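PDB 5ZFG: glutathione S-transferase, which probably transfers glutathione to electrophilic compounds and, in the silkworm, metabolises the organophosphate insecticide diazinon. Local coordinates for residues V132-T144 with L170-I183. Numbering follows the deposited sequence. Where two conformers were deposited one is given.
Sequences VHISLDVLETYLT and LEAIDFDFSKYTKI
In the all-helical C-terminal domain of this glutathione S-transferase, Glu-140 on helix 126-146 receives the first turn of helix 181-193 with its carboxylate. OE2 of Glu-140 takes Lys-182 N on its syn lone pair at 3.0 Å, nearly straight at 174°. OE1 of Glu-140 accepts from Ile-183 N at 3.1 Å, also on the syn side but tilted out of the carboxylate plane. CG lies anti to the backbone N (chi1 -179°) and the chain then bends at chi2, which brings both oxygens in front of the N-H groups of Lys-182 and Ile-183. A negative charge at the amino end of a helix probably also gains from the helix dipole. A water donates to OE2 as well.

Tyr-180, the N-cap residue of that helix, lays its ring on Leu-136: CB of the leucine stands over the centre of the face, 3.6 Å from the centroid, a CH-pi contact. The OH of Tyr-180 reaches the edge of the His-133 ring and hydrogen-bonds ND1 at 2.8 Å. A phenylalanine in place of Tyr-180 would lack the hydroxyl, and would probably leave His-133 ND1 without this partner and its imidazole freer to turn.

Earlier in the linker, a Schellman motif ends helix 160-172, with Asp-174 as its C' residue, and Phe-175 follows. The Phe-175 ring meets His-133 obliquely, planes at 47°, and its CZ touches Val-132 CG1 at 3.7 Å. Deeper in, Ile-183 is a knob among Leu-136, Leu-139, Glu-140 and Leu-143, its CD1 3.7 Å from Leu-136 CD2. Tyr-106 of helix 89-114 packs against Leu-136 and Leu-139.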
loop_
_atom_site.group_PDB
_atom_site.type_symbol
_atom_site.label_atom_id
_atom_site.label_comp_id
_atom_site.label_asym_id
_atom_site.label_seq_id
_atom_site.Cartn_x
_atom_site.Cartn_y
_atom_site.Cartn_z
ATOM N N VAL B 132 1.270 18.983 4.209
ATOM C CA VAL B 132 0.590 19.061 2.917
ATOM C C VAL B 132 1.562 19.540 1.850
ATOM O O VAL B 132 1.659 18.959 0.760
ATOM C CB VAL B 132 -0.639 19.988 2.993
ATOM C CG1 VAL B 132 -1.181 20.234 1.596
ATOM C CG2 VAL B 132 -1.708 19.400 3.901
ATOM N N HIS B 133 2.319 20.597 2.156
ATOM C CA HIS B 133 3.236 21.127 1.151
ATOM C C HIS B 133 4.367 20.149 0.846
ATOM O O HIS B 133 4.833 20.086 -0.295
ATOM C CB HIS B 133 3.774 22.494 1.602
ATOM C CG HIS B 133 2.805 23.612 1.362
ATOM N ND1 HIS B 133 2.522 24.088 0.101
ATOM C CD2 HIS B 133 2.016 24.310 2.216
ATOM C CE1 HIS B 133 1.620 25.052 0.187
ATOM N NE2 HIS B 133 1.296 25.206 1.459
ATOM N N ILE B 134 4.814 19.371 1.832
ATOM C CA ILE B 134 5.849 18.377 1.554
ATOM C C ILE B 134 5.323 17.291 0.614
ATOM O O ILE B 134 6.026 16.862 -0.315
ATOM C CB ILE B 134 6.394 17.795 2.874
ATOM C CG1 ILE B 134 7.247 18.851 3.587
ATOM C CG2 ILE B 134 7.230 16.557 2.608
ATOM C CD1 ILE B 134 7.298 18.697 5.082
ATOM N N SER B 135 4.068 16.861 0.805
ATOM C CA SER B 135 3.483 15.843 -0.070
ATOM C C SER B 135 3.333 16.360 -1.492
ATOM O O SER B 135 3.639 15.649 -2.459
ATOM C CB SER B 135 2.125 15.396 0.465
ATOM O OG SER B 135 2.252 14.774 1.725
ATOM N N LEU B 136 2.820 17.590 -1.639
ATOM C CA LEU B 136 2.751 18.205 -2.954
ATOM C C LEU B 136 4.138 18.321 -3.565
ATOM O O LEU B 136 4.328 18.025 -4.752
ATOM C CB LEU B 136 2.082 19.579 -2.847
ATOM C CG LEU B 136 0.608 19.511 -2.453
ATOM C CD1 LEU B 136 0.094 20.850 -1.967
ATOM C CD2 LEU B 136 -0.223 19.005 -3.631
ATOM N N ASP B 137 5.130 18.724 -2.756
ATOM C CA ASP B 137 6.482 18.880 -3.280
ATOM C C ASP B 137 7.033 17.551 -3.788
ATOM O O ASP B 137 7.682 17.500 -4.844
ATOM C CB ASP B 137 7.392 19.475 -2.206
ATOM C CG ASP B 137 8.690 20.003 -2.778
ATOM O OD1 ASP B 137 8.647 20.976 -3.560
ATOM O OD2 ASP B 137 9.747 19.429 -2.454
ATOM N N VAL B 138 6.756 16.461 -3.069
ATOM C CA VAL B 138 7.242 15.146 -3.479
ATOM C C VAL B 138 6.563 14.702 -4.774
ATOM O O VAL B 138 7.225 14.227 -5.704
ATOM C CB VAL B 138 7.058 14.117 -2.346
ATOM C CG1 VAL B 138 7.319 12.692 -2.864
ATOM C CG2 VAL B 138 7.969 14.434 -1.164
ATOM N N LEU B 139 5.238 14.870 -4.878
ATOM C CA LEU B 139 4.573 14.498 -6.132
ATOM C C LEU B 139 5.035 15.379 -7.286
ATOM O O LEU B 139 5.250 14.892 -8.404
ATOM C CB LEU B 139 3.047 14.567 -5.984
ATOM C CG LEU B 139 2.254 14.152 -7.236
ATOM C CD1 LEU B 139 2.625 12.751 -7.734
ATOM C CD2 LEU B 139 0.732 14.265 -7.022
ATOM N N GLU B 140 5.195 16.683 -7.032
ATOM C CA GLU B 140 5.754 17.572 -8.044
ATOM C C GLU B 140 7.136 17.097 -8.467
ATOM O O GLU B 140 7.468 17.105 -9.661
ATOM C CB GLU B 140 5.808 19.005 -7.504
ATOM C CG GLU B 140 6.362 20.047 -8.492
ATOM C CD GLU B 140 5.318 20.548 -9.472
ATOM O OE1 GLU B 140 4.126 20.216 -9.298
ATOM O OE2 GLU B 140 5.682 21.280 -10.419
ATOM N N THR B 141 7.943 16.655 -7.502
ATOM C CA THR B 141 9.270 16.144 -7.824
ATOM C C THR B 141 9.172 14.912 -8.707
ATOM O O THR B 141 9.911 14.783 -9.694
ATOM C CB THR B 141 10.046 15.834 -6.543
ATOM O OG1 THR B 141 10.294 17.044 -5.826
ATOM C CG2 THR B 141 11.369 15.175 -6.865
ATOM N N TYR B 142 8.252 13.997 -8.378
ATOM C CA TYR B 142 8.106 12.785 -9.177
ATOM C C TYR B 142 7.688 13.121 -10.607
ATOM O O TYR B 142 8.243 12.572 -11.567
ATOM C CB TYR B 142 7.105 11.831 -8.516
ATOM C CG TYR B 142 7.709 10.922 -7.445
ATOM C CD1 TYR B 142 8.838 10.137 -7.714
ATOM C CD2 TYR B 142 7.157 10.855 -6.167
ATOM C CE1 TYR B 142 9.395 9.304 -6.723
ATOM C CE2 TYR B 142 7.711 10.045 -5.175
ATOM C CZ TYR B 142 8.815 9.255 -5.465
ATOM O OH TYR B 142 9.369 8.440 -4.484
ATOM N N LEU B 143 6.734 14.050 -10.769
ATOM C CA LEU B 143 6.303 14.443 -12.112
ATOM C C LEU B 143 7.432 15.113 -12.886
ATOM O O LEU B 143 7.551 14.933 -14.104
ATOM C CB LEU B 143 5.094 15.380 -12.036
ATOM C CG LEU B 143 3.775 14.764 -11.552
ATOM C CD1 LEU B 143 2.761 15.877 -11.289
ATOM C CD2 LEU B 143 3.244 13.729 -12.550
ATOM N N THR B 144 8.274 15.887 -12.194
ATOM C CA THR B 144 9.420 16.517 -12.852
ATOM C C THR B 144 10.408 15.472 -13.355
ATOM O O THR B 144 10.921 15.573 -14.475
ATOM C CB THR B 144 10.121 17.483 -11.890
ATOM O OG1 THR B 144 9.193 18.464 -11.415
ATOM C CG2 THR B 144 11.287 18.185 -12.591
ATOM N N LEU B 170 -8.069 18.916 -1.641
ATOM C CA LEU B 170 -7.510 20.255 -1.516
ATOM C C LEU B 170 -8.399 21.268 -2.228
ATOM O O LEU B 170 -8.705 22.335 -1.678
ATOM C CB LEU B 170 -6.083 20.296 -2.072
ATOM C CG LEU B 170 -5.076 19.466 -1.265
ATOM C CD1 LEU B 170 -3.798 19.237 -2.067
ATOM C CD2 LEU B 170 -4.753 20.129 0.084
ATOM N N GLU B 171 -8.842 20.947 -3.446
ATOM C CA GLU B 171 -9.758 21.861 -4.123
ATOM C C GLU B 171 -11.040 22.052 -3.320
ATOM O O GLU B 171 -11.603 23.157 -3.294
ATOM C CB GLU B 171 -10.091 21.377 -5.539
ATOM C CG GLU B 171 -10.977 22.397 -6.289
ATOM C CD GLU B 171 -11.375 21.978 -7.702
ATOM O OE1 GLU B 171 -10.929 20.920 -8.195
ATOM O OE2 GLU B 171 -12.153 22.730 -8.332
ATOM N N ALA B 172 -11.500 21.003 -2.637
ATOM C CA ALA B 172 -12.749 21.088 -1.890
ATOM C C ALA B 172 -12.689 22.137 -0.794
ATOM O O ALA B 172 -13.725 22.695 -0.422
ATOM C CB ALA B 172 -13.100 19.727 -1.287
ATOM N N ILE B 173 -11.504 22.403 -0.245
ATOM C CA ILE B 173 -11.355 23.407 0.803
ATOM C C ILE B 173 -10.738 24.701 0.269
ATOM O O ILE B 173 -10.305 25.549 1.061
ATOM C CB ILE B 173 -10.548 22.857 1.995
ATOM C CG1 ILE B 173 -9.092 22.579 1.606
ATOM C CG2 ILE B 173 -11.205 21.613 2.565
ATOM C CD1 ILE B 173 -8.131 22.719 2.780
ATOM N N ASP B 174 -10.695 24.867 -1.056
ATOM C CA ASP B 174 -10.158 26.063 -1.708
ATOM C C ASP B 174 -8.681 26.269 -1.383
ATOM O O ASP B 174 -8.205 27.406 -1.296
ATOM C CB ASP B 174 -10.973 27.313 -1.351
ATOM C CG ASP B 174 -10.757 28.452 -2.330
ATOM O OD1 ASP B 174 -10.847 28.218 -3.551
ATOM O OD2 ASP B 174 -10.498 29.583 -1.874
ATOM N N PHE B 175 -7.956 25.166 -1.209
ATOM C CA PHE B 175 -6.514 25.197 -0.999
ATOM C C PHE B 175 -5.827 25.507 -2.321
ATOM O O PHE B 175 -5.988 24.766 -3.295
ATOM C CB PHE B 175 -6.058 23.844 -0.451
ATOM C CG PHE B 175 -4.645 23.825 0.079
ATOM C CD1 PHE B 175 -3.560 23.873 -0.788
ATOM C CD2 PHE B 175 -4.410 23.711 1.443
ATOM C CE1 PHE B 175 -2.260 23.840 -0.307
ATOM C CE2 PHE B 175 -3.117 23.679 1.939
ATOM C CZ PHE B 175 -2.038 23.746 1.060
ATOM N N ASP B 176 -5.064 26.596 -2.365
ATOM C CA ASP B 176 -4.345 26.956 -3.582
ATOM C C ASP B 176 -3.071 26.125 -3.687
ATOM O O ASP B 176 -2.180 26.234 -2.834
ATOM C CB ASP B 176 -4.020 28.451 -3.590
ATOM C CG ASP B 176 -3.094 28.853 -4.733
ATOM O OD1 ASP B 176 -3.118 28.230 -5.821
ATOM O OD2 ASP B 176 -2.324 29.815 -4.533
ATOM N N PHE B 177 -2.981 25.299 -4.727
ATOM C CA PHE B 177 -1.775 24.523 -4.987
ATOM C C PHE B 177 -1.225 24.826 -6.377
ATOM O O PHE B 177 -0.493 24.020 -6.953
ATOM C CB PHE B 177 -2.006 23.016 -4.784
ATOM C CG PHE B 177 -3.190 22.426 -5.540
ATOM C CD1 PHE B 177 -3.001 21.786 -6.760
ATOM C CD2 PHE B 177 -4.471 22.441 -4.990
ATOM C CE1 PHE B 177 -4.080 21.213 -7.451
ATOM C CE2 PHE B 177 -5.554 21.869 -5.669
ATOM C CZ PHE B 177 -5.363 21.255 -6.894
ATOM N N SER B 178 -1.547 26.011 -6.913
ATOM C CA SER B 178 -1.142 26.348 -8.277
ATOM C C SER B 178 0.363 26.543 -8.408
ATOM O O SER B 178 0.900 26.403 -9.514
ATOM C CB SER B 178 -1.874 27.607 -8.763
ATOM O OG SER B 178 -1.629 28.699 -7.899
ATOM N N LYS B 179 1.057 26.853 -7.309
ATOM C CA LYS B 179 2.506 26.964 -7.373
ATOM C C LYS B 179 3.167 25.635 -7.718
ATOM O O LYS B 179 4.316 25.629 -8.178
ATOM C CB LYS B 179 3.055 27.512 -6.052
ATOM C CG LYS B 179 3.076 26.531 -4.889
ATOM C CD LYS B 179 4.140 26.919 -3.861
ATOM C CE LYS B 179 3.707 26.597 -2.436
ATOM N NZ LYS B 179 4.530 27.326 -1.414
ATOM N N TYR B 180 2.462 24.513 -7.533
ATOM C CA TYR B 180 2.936 23.198 -7.963
ATOM C C TYR B 180 2.528 23.012 -9.419
ATOM O O TYR B 180 1.509 22.401 -9.737
ATOM C CB TYR B 180 2.394 22.111 -7.040
ATOM C CG TYR B 180 2.873 22.331 -5.630
ATOM C CD1 TYR B 180 4.146 21.915 -5.239
ATOM C CD2 TYR B 180 2.084 23.005 -4.703
ATOM C CE1 TYR B 180 4.608 22.137 -3.958
ATOM C CE2 TYR B 180 2.543 23.241 -3.410
ATOM C CZ TYR B 180 3.810 22.804 -3.051
ATOM O OH TYR B 180 4.295 23.009 -1.780
ATOM N N THR B 181 3.377 23.530 -10.311
ATOM C CA THR B 181 3.029 23.722 -11.717
ATOM C C THR B 181 2.553 22.433 -12.373
ATOM O O THR B 181 1.511 22.402 -13.038
ATOM C CB THR B 181 4.252 24.261 -12.463
ATOM O OG1 THR B 181 4.645 25.509 -11.886
ATOM C CG2 THR B 181 3.935 24.452 -13.918
ATOM N N LYS B 182 3.325 21.361 -12.220
ATOM C CA LYS B 182 3.006 20.128 -12.920
ATOM C C LYS B 182 1.792 19.438 -12.308
ATOM O O LYS B 182 0.961 18.887 -13.038
ATOM C CB LYS B 182 4.230 19.213 -12.933
ATOM C CG LYS B 182 5.467 19.900 -13.529
ATOM C CD LYS B 182 6.655 18.957 -13.615
ATOM C CE LYS B 182 7.777 19.554 -14.455
ATOM N NZ LYS B 182 7.338 19.877 -15.846
ATOM N N ILE B 183 1.660 19.464 -10.979
ATOM C CA ILE B 183 0.445 18.931 -10.361
ATOM C C ILE B 183 -0.779 19.670 -10.890
ATOM O O ILE B 183 -1.746 19.057 -11.353
ATOM C CB ILE B 183 0.516 19.023 -8.827
ATOM C CG1 ILE B 183 1.597 18.098 -8.259
ATOM C CG2 ILE B 183 -0.832 18.655 -8.221
ATOM C CD1 ILE B 183 1.719 18.196 -6.734
HETATM O O HOH W 1 6.832 23.789 -9.736
#